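Local atomic coordinates of beta-1,4-galactanase (Thielavia heterothallica, PDB entry 1HJS), a protein that hydrolyses the beta-1,4-galactosidic linkages of type I arabinogalactans, as a family 53 glycoside hydrolase. Residues Tyr110-Gln121 against Ser159-Ser170. Sequence-based numbering, arbitrary orientation.
Sequences YNYTLDAANKLQ and SAAWGIKDSSLS. With NAG (2-acetamido-2-deoxy-beta-D-glucopyranose), chain E.
Tyr110 donates its phenol OH to Asp166, OH to OD2 2.6 Å, meeting the carboxylate on its anti lone pair with ring and carboxylate planes 72° apart. The torsion that sets CG opposite the backbone N (chi1 170°) lays the ring along the 159-165 helix, CD2 and CE2 beside the carbonyl oxygens of Ser159 and Trp162. Asn118 and Gln121, further along, grip the backbone that leaves that helix. OD1 of Asn118 accepts twice from Ser168: from N at 2.9 Å, nearly in line with the amide C=O, and from OG, which sits above the carbonyl plane. Gln121, bent at chi2, takes Ser170 N on OE1 at 3.0 Å, again from above the carbonyl plane; one water joins its NE2 to Ser170 O, and Gln126 also bonds to OE1. Ser167 OG turns back instead to Ile164 O (2.6 Å), sharing that acceptor with its own backbone N.

Between these polar points the axes of helical segments 110-121 and 159-165 come within 7.6 Å and cross at -29°. Gly163, with no side chain, lies directly against the backbone near Tyr110 O and Thr113 CB, and its O takes a CA-H...O contact from Leu114 CA at 3.3 Å. Deeper in, Thr113 CG2 presses on Ile164 CD1, and Ala117 CB packs against both Ser167 CB and Leu169 CD1. A phenylalanine in place of Tyr110 would keep much of the ring packing but would probably leave Asp166 OD2 without its phenol donor.

Neighbouring outer helices of a TIM barrel, flanking strand 129-132, are joined by apolar, glycine-permitted packing inside and side-chain hydrogen bonds outside, two of them to backbone N-H groups. In contrast, the amides of Asn118 and Gln121 probably help to set the path of the chain toward strand 174-179.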
loop_
_atom_site.group_PDB
_atom_site.type_symbol
_atom_site.label_atom_id
_atom_site.label_comp_id
_atom_site.label_asym_id
_atom_site.label_seq_id
_atom_site.Cartn_x
_atom_site.Cartn_y
_atom_site.Cartn_z
ATOM N N TYR A 110 -0.408 -19.211 -7.824
ATOM C CA TYR A 110 -0.866 -18.867 -9.162
ATOM C C TYR A 110 -2.382 -19.027 -9.240
ATOM O O TYR A 110 -3.081 -18.123 -9.699
ATOM C CB TYR A 110 -0.172 -19.759 -10.194
ATOM C CG TYR A 110 -0.747 -19.654 -11.589
ATOM C CD1 TYR A 110 -1.786 -20.491 -11.994
ATOM C CD2 TYR A 110 -0.252 -18.725 -12.503
ATOM C CE1 TYR A 110 -2.319 -20.411 -13.283
ATOM C CE2 TYR A 110 -0.777 -18.634 -13.797
ATOM C CZ TYR A 110 -1.811 -19.484 -14.175
ATOM O OH TYR A 110 -2.336 -19.414 -15.448
ATOM N N ASN A 111 -2.884 -20.169 -8.777
ATOM C CA ASN A 111 -4.319 -20.450 -8.783
ATOM C C ASN A 111 -5.098 -19.397 -8.009
ATOM O O ASN A 111 -6.118 -18.893 -8.483
ATOM C CB ASN A 111 -4.617 -21.811 -8.150
ATOM C CG ASN A 111 -4.142 -22.971 -8.994
ATOM O OD1 ASN A 111 -3.728 -22.796 -10.141
ATOM N ND2 ASN A 111 -4.208 -24.164 -8.414
ATOM N N TYR A 112 -4.623 -19.090 -6.804
ATOM C CA TYR A 112 -5.280 -18.101 -5.953
ATOM C C TYR A 112 -5.347 -16.732 -6.612
ATOM O O TYR A 112 -6.396 -16.088 -6.626
ATOM C CB TYR A 112 -4.541 -17.969 -4.617
ATOM C CG TYR A 112 -4.957 -16.743 -3.821
ATOM C CD1 TYR A 112 -6.121 -16.744 -3.054
ATOM C CD2 TYR A 112 -4.204 -15.569 -3.875
ATOM C CE1 TYR A 112 -6.530 -15.595 -2.355
ATOM C CE2 TYR A 112 -4.602 -14.420 -3.185
ATOM C CZ TYR A 112 -5.763 -14.439 -2.429
ATOM O OH TYR A 112 -6.152 -13.301 -1.748
ATOM N N THR A 113 -4.216 -16.280 -7.137
ATOM C CA THR A 113 -4.146 -14.977 -7.785
ATOM C C THR A 113 -5.018 -14.944 -9.040
ATOM O O THR A 113 -5.760 -13.985 -9.271
ATOM C CB THR A 113 -2.694 -14.636 -8.155
ATOM O OG1 THR A 113 -1.882 -14.696 -6.973
ATOM C CG2 THR A 113 -2.606 -13.235 -8.753
ATOM N N LEU A 114 -4.926 -15.995 -9.846
ATOM C CA LEU A 114 -5.725 -16.081 -11.067
ATOM C C LEU A 114 -7.211 -16.036 -10.712
ATOM O O LEU A 114 -7.984 -15.287 -11.307
ATOM C CB LEU A 114 -5.412 -17.383 -11.809
ATOM C CG LEU A 114 -6.267 -17.714 -13.041
ATOM C CD1 LEU A 114 -6.145 -16.608 -14.081
ATOM C CD2 LEU A 114 -5.812 -19.044 -13.624
ATOM N N ASP A 115 -7.601 -16.849 -9.735
ATOM C CA ASP A 115 -8.985 -16.922 -9.283
ATOM C C ASP A 115 -9.485 -15.568 -8.784
ATOM O O ASP A 115 -10.555 -15.109 -9.179
ATOM C CB ASP A 115 -9.112 -17.957 -8.163
ATOM C CG ASP A 115 -10.515 -18.026 -7.592
ATOM O OD1 ASP A 115 -11.422 -18.508 -8.305
ATOM O OD2 ASP A 115 -10.711 -17.588 -6.433
ATOM N N ALA A 116 -8.706 -14.932 -7.912
ATOM C CA ALA A 116 -9.081 -13.630 -7.373
ATOM C C ALA A 116 -9.236 -12.605 -8.495
ATOM O O ALA A 116 -10.200 -11.845 -8.517
ATOM C CB ALA A 116 -8.033 -13.158 -6.370
ATOM N N ALA A 117 -8.280 -12.590 -9.420
ATOM C CA ALA A 117 -8.316 -11.656 -10.543
ATOM C C ALA A 117 -9.574 -11.852 -11.384
ATOM O O ALA A 117 -10.217 -10.880 -11.782
ATOM C CB ALA A 117 -7.073 -11.829 -11.416
ATOM N N ASN A 118 -9.915 -13.106 -11.662
ATOM C CA ASN A 118 -11.107 -13.399 -12.456
ATOM C C ASN A 118 -12.376 -12.980 -11.724
ATOM O O ASN A 118 -13.317 -12.476 -12.336
ATOM C CB ASN A 118 -11.180 -14.891 -12.802
ATOM C CG ASN A 118 -10.122 -15.309 -13.803
ATOM O OD1 ASN A 118 -9.667 -14.502 -14.614
ATOM N ND2 ASN A 118 -9.738 -16.580 -13.767
ATOM N N LYS A 119 -12.404 -13.189 -10.411
ATOM C CA LYS A 119 -13.576 -12.813 -9.626
ATOM C C LYS A 119 -13.735 -11.301 -9.608
ATOM O O LYS A 119 -14.851 -10.788 -9.615
ATOM C CB LYS A 119 -13.472 -13.365 -8.204
ATOM C CG LYS A 119 -13.661 -14.874 -8.146
ATOM C CD LYS A 119 -13.507 -15.425 -6.737
ATOM C CE LYS A 119 -13.723 -16.937 -6.720
ATOM N NZ LYS A 119 -13.363 -17.534 -5.404
ATOM N N LEU A 120 -12.615 -10.588 -9.592
ATOM C CA LEU A 120 -12.662 -9.130 -9.613
ATOM C C LEU A 120 -13.223 -8.695 -10.968
ATOM O O LEU A 120 -14.122 -7.852 -11.041
ATOM C CB LEU A 120 -11.259 -8.552 -9.412
ATOM C CG LEU A 120 -10.746 -8.611 -7.969
ATOM C CD1 LEU A 120 -9.244 -8.354 -7.925
ATOM C CD2 LEU A 120 -11.495 -7.580 -7.133
ATOM N N GLN A 121 -12.691 -9.283 -12.034
ATOM C CA GLN A 121 -13.144 -8.978 -13.387
ATOM C C GLN A 121 -14.649 -9.230 -13.509
ATOM O O GLN A 121 -15.385 -8.398 -14.046
ATOM C CB GLN A 121 -12.384 -9.849 -14.395
ATOM C CG GLN A 121 -12.901 -9.798 -15.834
ATOM C CD GLN A 121 -12.872 -8.407 -16.438
ATOM O OE1 GLN A 121 -12.011 -7.589 -16.111
ATOM N NE2 GLN A 121 -13.812 -8.140 -17.341
ATOM N N SER A 159 5.079 -16.688 -10.416
ATOM C CA SER A 159 3.785 -17.357 -10.456
ATOM C C SER A 159 2.648 -16.384 -10.175
ATOM O O SER A 159 1.615 -16.424 -10.844
ATOM C CB SER A 159 3.744 -18.498 -9.440
ATOM O OG SER A 159 4.657 -19.524 -9.796
ATOM N N ALA A 160 2.838 -15.520 -9.179
ATOM C CA ALA A 160 1.823 -14.532 -8.819
ATOM C C ALA A 160 1.595 -13.568 -9.980
ATOM O O ALA A 160 0.458 -13.275 -10.347
ATOM C CB ALA A 160 2.257 -13.757 -7.573
ATOM N N ALA A 161 2.684 -13.077 -10.557
ATOM C CA ALA A 161 2.592 -12.149 -11.675
ATOM C C ALA A 161 1.809 -12.764 -12.832
ATOM O O ALA A 161 0.937 -12.120 -13.411
ATOM C CB ALA A 161 3.981 -11.749 -12.144
ATOM N N TRP A 162 2.114 -14.011 -13.169
ATOM C CA TRP A 162 1.408 -14.646 -14.270
ATOM C C TRP A 162 -0.016 -15.051 -13.929
ATOM O O TRP A 162 -0.820 -15.302 -14.819
ATOM C CB TRP A 162 2.220 -15.817 -14.820
ATOM C CG TRP A 162 3.310 -15.293 -15.690
ATOM C CD1 TRP A 162 4.554 -14.884 -15.295
ATOM C CD2 TRP A 162 3.202 -14.958 -17.079
ATOM N NE1 TRP A 162 5.223 -14.307 -16.352
ATOM C CE2 TRP A 162 4.416 -14.340 -17.457
ATOM C CE3 TRP A 162 2.193 -15.116 -18.039
ATOM C CZ2 TRP A 162 4.648 -13.879 -18.757
ATOM C CZ3 TRP A 162 2.422 -14.657 -19.330
ATOM C CH2 TRP A 162 3.642 -14.045 -19.676
ATOM N N GLY A 163 -0.330 -15.103 -12.640
ATOM C CA GLY A 163 -1.691 -15.413 -12.242
ATOM C C GLY A 163 -2.522 -14.217 -12.680
ATOM O O GLY A 163 -3.694 -14.344 -13.035
ATOM N N ILE A 164 -1.899 -13.042 -12.658
ATOM C CA ILE A 164 -2.557 -11.806 -13.075
ATOM C C ILE A 164 -2.600 -11.745 -14.600
ATOM O O ILE A 164 -3.654 -11.504 -15.197
ATOM C CB ILE A 164 -1.793 -10.555 -12.573
ATOM C CG1 ILE A 164 -1.809 -10.506 -11.042
ATOM C CG2 ILE A 164 -2.419 -9.292 -13.152
ATOM C CD1 ILE A 164 -3.196 -10.417 -10.454
ATOM N N LYS A 165 -1.444 -11.963 -15.221
ATOM C CA LYS A 165 -1.324 -11.923 -16.675
ATOM C C LYS A 165 -2.222 -12.924 -17.408
ATOM O O LYS A 165 -2.680 -12.649 -18.520
ATOM C CB LYS A 165 0.137 -12.138 -17.080
ATOM C CG LYS A 165 1.062 -10.992 -16.656
ATOM C CD LYS A 165 2.525 -11.328 -16.914
ATOM C CE LYS A 165 3.447 -10.231 -16.410
ATOM N NZ LYS A 165 3.296 -8.953 -17.174
ATOM N N ASP A 166 -2.475 -14.079 -16.798
ATOM C CA ASP A 166 -3.328 -15.088 -17.429
ATOM C C ASP A 166 -4.804 -14.914 -17.087
ATOM O O ASP A 166 -5.645 -15.678 -17.560
ATOM C CB ASP A 166 -2.901 -16.504 -17.019
ATOM C CG ASP A 166 -1.556 -16.907 -17.601
ATOM O OD1 ASP A 166 -1.100 -16.270 -18.571
ATOM O OD2 ASP A 166 -0.958 -17.878 -17.093
ATOM N N SER A 167 -5.121 -13.912 -16.272
ATOM C CA SER A 167 -6.504 -13.673 -15.865
ATOM C C SER A 167 -7.315 -12.954 -16.933
ATOM O O SER A 167 -6.774 -12.505 -17.946
ATOM C CB SER A 167 -6.549 -12.848 -14.578
ATOM O OG SER A 167 -6.241 -11.493 -14.845
ATOM N N SER A 168 -8.615 -12.837 -16.681
ATOM C CA SER A 168 -9.530 -12.179 -17.605
ATOM C C SER A 168 -9.642 -10.676 -17.364
ATOM O O SER A 168 -10.433 -10.003 -18.021
ATOM C CB SER A 168 -10.917 -12.808 -17.496
ATOM O OG SER A 168 -11.426 -12.646 -16.181
ATOM N N LEU A 169 -8.863 -10.151 -16.420
ATOM C CA LEU A 169 -8.900 -8.723 -16.130
ATOM C C LEU A 169 -8.627 -7.928 -17.398
ATOM O O LEU A 169 -7.597 -8.116 -18.050
ATOM C CB LEU A 169 -7.860 -8.356 -15.063
ATOM C CG LEU A 169 -8.208 -8.699 -13.610
ATOM C CD1 LEU A 169 -6.993 -8.454 -12.717
ATOM C CD2 LEU A 169 -9.385 -7.848 -13.148
ATOM N N SER A 170 -9.549 -7.035 -17.742
ATOM C CA SER A 170 -9.389 -6.215 -18.936
ATOM C C SER A 170 -10.003 -4.836 -18.712
ATOM O O SER A 170 -11.220 -4.705 -18.560
ATOM C CB SER A 170 -10.056 -6.898 -20.134
ATOM O OG SER A 170 -9.787 -6.196 -21.336
HETATM C C1 NAG E . -4.249 -25.376 -9.206
HETATM C C2 NAG E . -4.106 -26.585 -8.277
HETATM C C3 NAG E . -4.199 -27.888 -9.079
HETATM C C4 NAG E . -5.458 -27.902 -9.951
HETATM C C5 NAG E . -5.529 -26.626 -10.795
HETATM C C6 NAG E . -6.812 -26.538 -11.595
HETATM C C7 NAG E . -2.775 -26.454 -6.270
HETATM C C8 NAG E . -1.435 -26.761 -5.616
HETATM N N2 NAG E . -2.827 -26.516 -7.597
HETATM O O3 NAG E . -4.228 -28.994 -8.191
HETATM O O4 NAG E . -5.434 -29.039 -10.803
HETATM O O5 NAG E . -5.476 -25.460 -9.944
HETATM O O6 NAG E . -6.679 -25.624 -12.670
HETATM O O7 NAG E . -3.749 -26.167 -5.572
HETATM O O HOH W 1 -13.492 -5.969 -19.343
#